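Local coordinates for reticulocyte binding protein (Streptococcus agalactiae COH1, PDB 3FAW) that probably hydrolyses alpha-1,6-glucosidic linkages of pullulan and of branched glucans such as glycogen as a cell-wall-anchored streptococcal pullulanase, at residues 199-207 and 216-226. Numbering follows the deposited sequence.
Sequences TGYYYLYEI and ILDPYAKSLAE. With CA (calcium ion), chain B.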
ATOM      1  N   THR A 199     -16.330  -8.141 -27.341  1.00 12.34           N
ATOM      2  CA  THR A 199     -16.073  -8.659 -25.998  1.00 11.38           C
ATOM      3  C   THR A 199     -14.890  -9.638 -26.025  1.00 11.12           C
ATOM      4  O   THR A 199     -14.850 -10.560 -26.845  1.00 10.84           O
ATOM      5  CB  THR A 199     -17.329  -9.351 -25.408  1.00 12.61           C
ATOM      6  OG1 THR A 199     -18.456  -8.466 -25.494  1.00 12.77           O
ATOM      7  CG2 THR A 199     -17.114  -9.742 -23.944  1.00 13.34           C
ATOM      8  N   GLY A 200     -13.914  -9.408 -25.153  1.00 11.00           N
ATOM      9  CA  GLY A 200     -12.740 -10.282 -25.051  1.00  9.51           C
ATOM     10  C   GLY A 200     -11.580  -9.952 -25.986  1.00  8.41           C
ATOM     11  O   GLY A 200     -10.475 -10.452 -25.792  1.00  7.18           O
ATOM     12  N   TYR A 201     -11.816  -9.127 -27.003  1.00  9.68           N
ATOM     13  CA  TYR A 201     -10.736  -8.708 -27.911  1.00 10.39           C
ATOM     14  C   TYR A 201      -9.772  -7.760 -27.197  1.00 11.14           C
ATOM     15  O   TYR A 201     -10.142  -7.098 -26.219  1.00 10.35           O
ATOM     16  CB  TYR A 201     -11.291  -8.050 -29.181  1.00 10.63           C
ATOM     17  CG  TYR A 201     -11.766  -9.031 -30.239  1.00 13.21           C
ATOM     18  CD1 TYR A 201     -13.030  -9.615 -30.164  1.00 11.60           C
ATOM     19  CD2 TYR A 201     -10.948  -9.374 -31.316  1.00 12.18           C
ATOM     20  CE1 TYR A 201     -13.467 -10.517 -31.137  1.00 10.31           C
ATOM     21  CE2 TYR A 201     -11.377 -10.270 -32.290  1.00 11.73           C
ATOM     22  CZ  TYR A 201     -12.636 -10.837 -32.195  1.00 11.12           C
ATOM     23  OH  TYR A 201     -13.063 -11.721 -33.164  1.00 10.47           O
ATOM     24  N   TYR A 202      -8.540  -7.700 -27.695  1.00  9.95           N
ATOM     25  CA  TYR A 202      -7.489  -6.910 -27.058  1.00 10.83           C
ATOM     26  C   TYR A 202      -7.037  -5.759 -27.958  1.00 11.40           C
ATOM     27  O   TYR A 202      -7.209  -5.817 -29.173  1.00 11.88           O
ATOM     28  CB  TYR A 202      -6.299  -7.799 -26.705  1.00 10.82           C
ATOM     29  CG  TYR A 202      -6.665  -9.035 -25.916  1.00  8.77           C
ATOM     30  CD1 TYR A 202      -6.574 -10.306 -26.486  1.00 11.82           C
ATOM     31  CD2 TYR A 202      -7.108  -8.937 -24.603  1.00  8.66           C
ATOM     32  CE1 TYR A 202      -6.902 -11.446 -25.754  1.00 13.04           C
ATOM     33  CE2 TYR A 202      -7.450 -10.070 -23.871  1.00 10.93           C
ATOM     34  CZ  TYR A 202      -7.343 -11.317 -24.447  1.00 10.82           C
ATOM     35  OH  TYR A 202      -7.668 -12.435 -23.713  1.00 11.83           O
ATOM     36  N   TYR A 203      -6.473  -4.713 -27.356  1.00 11.47           N
ATOM     37  CA  TYR A 203      -6.053  -3.534 -28.110  1.00 11.30           C
ATOM     38  C   TYR A 203      -4.829  -2.818 -27.531  1.00 11.50           C
ATOM     39  O   TYR A 203      -4.600  -2.808 -26.318  1.00 11.43           O
ATOM     40  CB  TYR A 203      -7.223  -2.543 -28.269  1.00 10.98           C
ATOM     41  CG  TYR A 203      -7.699  -1.896 -26.985  1.00 11.73           C
ATOM     42  CD1 TYR A 203      -7.314  -0.597 -26.648  1.00 12.06           C
ATOM     43  CD2 TYR A 203      -8.537  -2.579 -26.107  1.00 11.15           C
ATOM     44  CE1 TYR A 203      -7.750   0.001 -25.472  1.00 11.65           C
ATOM     45  CE2 TYR A 203      -8.977  -1.989 -24.928  1.00 11.95           C
ATOM     46  CZ  TYR A 203      -8.581  -0.700 -24.617  1.00 10.30           C
ATOM     47  OH  TYR A 203      -9.018  -0.122 -23.448  1.00 12.53           O
ATOM     48  N   LEU A 204      -4.039  -2.239 -28.435  1.00 10.61           N
ATOM     49  CA  LEU A 204      -2.990  -1.288 -28.086  1.00  9.82           C
ATOM     50  C   LEU A 204      -3.228  -0.013 -28.891  1.00  9.98           C
ATOM     51  O   LEU A 204      -3.978  -0.026 -29.869  1.00  7.42           O
ATOM     52  CB  LEU A 204      -1.603  -1.856 -28.399  1.00  9.24           C
ATOM     53  CG  LEU A 204      -1.088  -3.003 -27.522  1.00  7.94           C
ATOM     54  CD1 LEU A 204       0.215  -3.559 -28.083  1.00  8.40           C
ATOM     55  CD2 LEU A 204      -0.897  -2.563 -26.074  1.00  6.23           C
ATOM     56  N   TYR A 205      -2.602   1.085 -28.470  1.00 11.09           N
ATOM     57  CA  TYR A 205      -2.619   2.333 -29.237  1.00 11.70           C
ATOM     58  C   TYR A 205      -1.224   2.630 -29.772  1.00 12.51           C
ATOM     59  O   TYR A 205      -0.256   2.609 -29.015  1.00 13.12           O
ATOM     60  CB  TYR A 205      -3.076   3.506 -28.367  1.00 11.50           C
ATOM     61  CG  TYR A 205      -4.550   3.515 -28.051  1.00 11.62           C
ATOM     62  CD1 TYR A 205      -5.496   3.676 -29.061  1.00 10.11           C
ATOM     63  CD2 TYR A 205      -5.004   3.377 -26.738  1.00 11.47           C
ATOM     64  CE1 TYR A 205      -6.856   3.690 -28.774  1.00  9.76           C
ATOM     65  CE2 TYR A 205      -6.362   3.395 -26.444  1.00 10.20           C
ATOM     66  CZ  TYR A 205      -7.280   3.554 -27.467  1.00 10.95           C
ATOM     67  OH  TYR A 205      -8.626   3.562 -27.185  1.00 13.35           O
ATOM     68  N   GLU A 206      -1.128   2.907 -31.069  1.00 13.56           N
ATOM     69  CA  GLU A 206       0.125   3.359 -31.669  1.00 14.72           C
ATOM     70  C   GLU A 206       0.108   4.876 -31.835  1.00 14.81           C
ATOM     71  O   GLU A 206      -0.702   5.419 -32.592  1.00 15.11           O
ATOM     72  CB  GLU A 206       0.381   2.680 -33.017  1.00 14.97           C
ATOM     73  CG  GLU A 206       1.796   2.911 -33.542  1.00 15.21           C
ATOM     74  CD  GLU A 206       2.089   2.127 -34.809  1.00 17.59           C
ATOM     75  OE1 GLU A 206       1.368   2.322 -35.809  1.00 19.76           O
ATOM     76  OE2 GLU A 206       3.042   1.320 -34.803  1.00 19.77           O
ATOM     77  N   ILE A 207       1.006   5.548 -31.119  1.00 15.45           N
ATOM     78  CA  ILE A 207       1.074   7.006 -31.114  1.00 15.88           C
ATOM     79  C   ILE A 207       2.253   7.460 -31.958  1.00 16.59           C
ATOM     80  O   ILE A 207       3.358   6.951 -31.806  1.00 15.23           O
ATOM     81  CB  ILE A 207       1.222   7.563 -29.679  1.00 14.78           C
ATOM     82  CG1 ILE A 207       0.040   7.111 -28.813  1.00 16.60           C
ATOM     83  CG2 ILE A 207       1.302   9.092 -29.694  1.00 14.34           C
ATOM     84  CD1 ILE A 207       0.067   7.658 -27.400  1.00 16.77           C
ATOM     85  N   ILE A 216       1.346   1.729 -26.963  1.00 12.24           N
ATOM     86  CA  ILE A 216       1.102   1.991 -25.534  1.00 11.88           C
ATOM     87  C   ILE A 216      -0.110   1.243 -24.963  1.00 12.12           C
ATOM     88  O   ILE A 216      -0.967   0.751 -25.700  1.00 12.36           O
ATOM     89  CB  ILE A 216       0.989   3.529 -25.233  1.00 10.34           C
ATOM     90  CG1 ILE A 216      -0.288   4.146 -25.816  1.00  9.95           C
ATOM     91  CG2 ILE A 216       2.217   4.270 -25.770  1.00  9.17           C
ATOM     92  CD1 ILE A 216      -1.510   4.026 -24.936  1.00  8.75           C
ATOM     93  N   LEU A 217      -0.157   1.170 -23.634  1.00 12.42           N
ATOM     94  CA  LEU A 217      -1.235   0.497 -22.908  1.00 12.00           C
ATOM     95  C   LEU A 217      -2.211   1.537 -22.384  1.00 12.71           C
ATOM     96  O   LEU A 217      -1.814   2.449 -21.663  1.00 12.41           O
ATOM     97  CB  LEU A 217      -0.668  -0.323 -21.739  1.00 12.57           C
ATOM     98  CG  LEU A 217      -1.662  -0.866 -20.703  1.00 11.50           C
ATOM     99  CD1 LEU A 217      -2.759  -1.681 -21.378  1.00 14.17           C
ATOM    100  CD2 LEU A 217      -0.951  -1.706 -19.633  1.00 10.58           C
ATOM    101  N   ASP A 218      -3.481   1.399 -22.759  1.00 13.49           N
ATOM    102  CA  ASP A 218      -4.545   2.270 -22.260  1.00 13.23           C
ATOM    103  C   ASP A 218      -4.499   2.315 -20.725  1.00 12.58           C
ATOM    104  O   ASP A 218      -4.725   1.295 -20.070  1.00 11.11           O
ATOM    105  CB  ASP A 218      -5.904   1.748 -22.745  1.00 12.23           C
ATOM    106  CG  ASP A 218      -7.051   2.699 -22.450  1.00 12.92           C
ATOM    107  OD1 ASP A 218      -6.839   3.746 -21.799  1.00 12.74           O
ATOM    108  OD2 ASP A 218      -8.186   2.394 -22.878  1.00 12.86           O
ATOM    109  N   PRO A 219      -4.184   3.491 -20.143  1.00 12.75           N
ATOM    110  CA  PRO A 219      -4.137   3.565 -18.680  1.00 12.45           C
ATOM    111  C   PRO A 219      -5.482   3.317 -17.985  1.00 12.78           C
ATOM    112  O   PRO A 219      -5.491   2.924 -16.827  1.00 12.66           O
ATOM    113  CB  PRO A 219      -3.615   4.985 -18.396  1.00 12.18           C
ATOM    114  CG  PRO A 219      -3.765   5.737 -19.642  1.00 14.71           C
ATOM    115  CD  PRO A 219      -3.834   4.773 -20.782  1.00 12.53           C
ATOM    116  N   TYR A 220      -6.589   3.536 -18.697  1.00 13.23           N
ATOM    117  CA  TYR A 220      -7.938   3.306 -18.174  1.00 12.78           C
ATOM    118  C   TYR A 220      -8.508   1.937 -18.557  1.00 13.34           C
ATOM    119  O   TYR A 220      -9.711   1.716 -18.447  1.00 13.52           O
ATOM    120  CB  TYR A 220      -8.880   4.423 -18.648  1.00 12.25           C
ATOM    121  CG  TYR A 220      -8.757   5.679 -17.828  1.00  8.92           C
ATOM    122  CD1 TYR A 220      -7.620   6.477 -17.924  1.00 12.17           C
ATOM    123  CD2 TYR A 220      -9.758   6.062 -16.940  1.00  7.57           C
ATOM    124  CE1 TYR A 220      -7.485   7.622 -17.169  1.00  8.32           C
ATOM    125  CE2 TYR A 220      -9.631   7.214 -16.175  1.00  8.82           C
ATOM    126  CZ  TYR A 220      -8.489   7.989 -16.298  1.00  8.17           C
ATOM    127  OH  TYR A 220      -8.332   9.134 -15.562  1.00  9.24           O
ATOM    128  N   ALA A 221      -7.641   1.026 -18.992  1.00 14.08           N
ATOM    129  CA  ALA A 221      -8.029  -0.351 -19.310  1.00 15.59           C
ATOM    130  C   ALA A 221      -8.622  -1.074 -18.094  1.00 16.53           C
ATOM    131  O   ALA A 221      -8.026  -1.074 -17.013  1.00 16.77           O
ATOM    132  CB  ALA A 221      -6.818  -1.129 -19.849  1.00 14.48           C
ATOM    133  N   LYS A 222      -9.790  -1.687 -18.284  1.00 16.12           N
ATOM    134  CA  LYS A 222     -10.509  -2.373 -17.208  1.00 16.01           C
ATOM    135  C   LYS A 222     -10.135  -3.850 -17.091  1.00 15.24           C
ATOM    136  O   LYS A 222     -10.445  -4.493 -16.089  1.00 16.28           O
ATOM    137  CB  LYS A 222     -12.024  -2.232 -17.405  1.00 16.35           C
ATOM    138  CG  LYS A 222     -12.527  -0.784 -17.500  1.00 18.06           C
ATOM    139  CD  LYS A 222     -12.176   0.044 -16.262  1.00 15.71           C
ATOM    140  CE  LYS A 222     -12.688   1.470 -16.374  1.00 17.93           C
ATOM    141  NZ  LYS A 222     -12.032   2.217 -17.487  1.00 16.29           N
ATOM    142  N   SER A 223      -9.498  -4.392 -18.127  1.00 15.01           N
ATOM    143  CA  SER A 223      -8.883  -5.720 -18.056  1.00 13.96           C
ATOM    144  C   SER A 223      -7.790  -5.849 -19.119  1.00 14.06           C
ATOM    145  O   SER A 223      -7.547  -4.912 -19.889  1.00 13.95           O
ATOM    146  CB  SER A 223      -9.927  -6.839 -18.203  1.00 14.36           C
ATOM    147  OG  SER A 223      -9.399  -8.093 -17.775  1.00 10.40           O
ATOM    148  N   LEU A 224      -7.127  -7.004 -19.138  1.00 11.90           N
ATOM    149  CA  LEU A 224      -5.963  -7.229 -19.990  1.00 12.20           C
ATOM    150  C   LEU A 224      -5.906  -8.659 -20.518  1.00 12.14           C
ATOM    151  O   LEU A 224      -6.544  -9.562 -19.972  1.00 12.22           O
ATOM    152  CB  LEU A 224      -4.668  -6.968 -19.213  1.00 11.58           C
ATOM    153  CG  LEU A 224      -4.471  -5.650 -18.455  1.00 12.40           C
ATOM    154  CD1 LEU A 224      -3.284  -5.778 -17.509  1.00  7.43           C
ATOM    155  CD2 LEU A 224      -4.279  -4.472 -19.409  1.00  7.85           C
ATOM    156  N   ALA A 225      -5.123  -8.850 -21.579  1.00 12.78           N
ATOM    157  CA  ALA A 225      -4.760 -10.182 -22.058  1.00 12.95           C
ATOM    158  C   ALA A 225      -3.814 -10.838 -21.059  1.00 13.27           C
ATOM    159  O   ALA A 225      -3.096 -10.142 -20.340  1.00 13.68           O
ATOM    160  CB  ALA A 225      -4.098 -10.097 -23.427  1.00 11.02           C
ATOM    161  N   GLU A 226      -3.823 -12.169 -21.007  1.00 13.52           N
ATOM    162  CA  GLU A 226      -2.881 -12.911 -20.165  1.00 13.96           C
ATOM    163  C   GLU A 226      -1.465 -12.386 -20.416  1.00 13.93           C
ATOM    164  O   GLU A 226      -1.071 -12.174 -21.565  1.00 13.69           O
ATOM    165  CB  GLU A 226      -2.972 -14.432 -20.395  1.00 14.35           C
ATOM    166  CG  GLU A 226      -2.475 -14.968 -21.756  1.00 14.58           C
ATOM    167  CD  GLU A 226      -3.359 -14.592 -22.941  1.00  9.99           C
ATOM    168  OE1 GLU A 226      -4.497 -14.115 -22.739  1.00 12.19           O
ATOM    169  OE2 GLU A 226      -2.910 -14.777 -24.088  1.00 13.16           O
TER
HETATM  170 CA    CA B   1      -8.661 -14.671 -24.561  1.00 13.22          CA
HETATM  171  O   HOH W   1     -10.381 -12.840 -24.719  1.00  8.17           O
HETATM  172  O   HOH W   2      -7.233 -12.095 -20.953  1.00  6.70           O
HETATM  173  O   HOH W   3      -3.956  -0.289 -24.982  1.00  9.05           O
HETATM  174  O   HOH W   4      -9.376   3.853 -24.750  1.00 10.29           O
HETATM  175  O   HOH W   5      -6.330 -14.877 -25.063  1.00 13.08           O
HETATM  176  O   HOH W   6      -8.405 -17.047 -25.078  1.00 11.35           O
HETATM  177  O   HOH W   7     -10.967 -15.550 -24.490  1.00 18.52           O
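Y203 CG lies between its own backbone N and carbonyl carbon (chi1 67°), and CG of D218 lies anti to the backbone N (chi1 -171°), which helps bring the phenol to the carboxylate. Y203 OH then donates to D218 OD2 at 2.7 Å, on the anti side of the carboxylate. The same OD2 accepts from a water that Y205 OH donates to, so one oxygen ties two tyrosines. D218 OD1 takes the backbone N of Y220 at 3.1 Å, an Asx turn at the start of the type I turn 218-221. Y205 and I216 form an antiparallel hydrogen-bonded pair: I216 N to Y205 O is 2.7 Å and Y205 N to I216 O is 3.2 Å. I216 CD1 lies at the edge of the Y205 ring, 4.0 Å from Y205 CD2. At the other end A225 CB lies over the face of the Y202 ring, 3.4 Å from its centroid, a CH-pi contact. G200 O is over the opposite face. Y202 OH binds calcium at 2.6 Å, with K165 O, K363 O and four waters completing the site. E226 OE1 accepts from one of these waters. The end of strand 212-216 thus pairs with strand 202-209 of the CBM48 beta domain, and the loop after it is held by the D218 carboxylate and by packing of A225 on the Y202 ring. Calcium would probably polarise the Y202 phenol, and its ligands link this domain to the segment around K363.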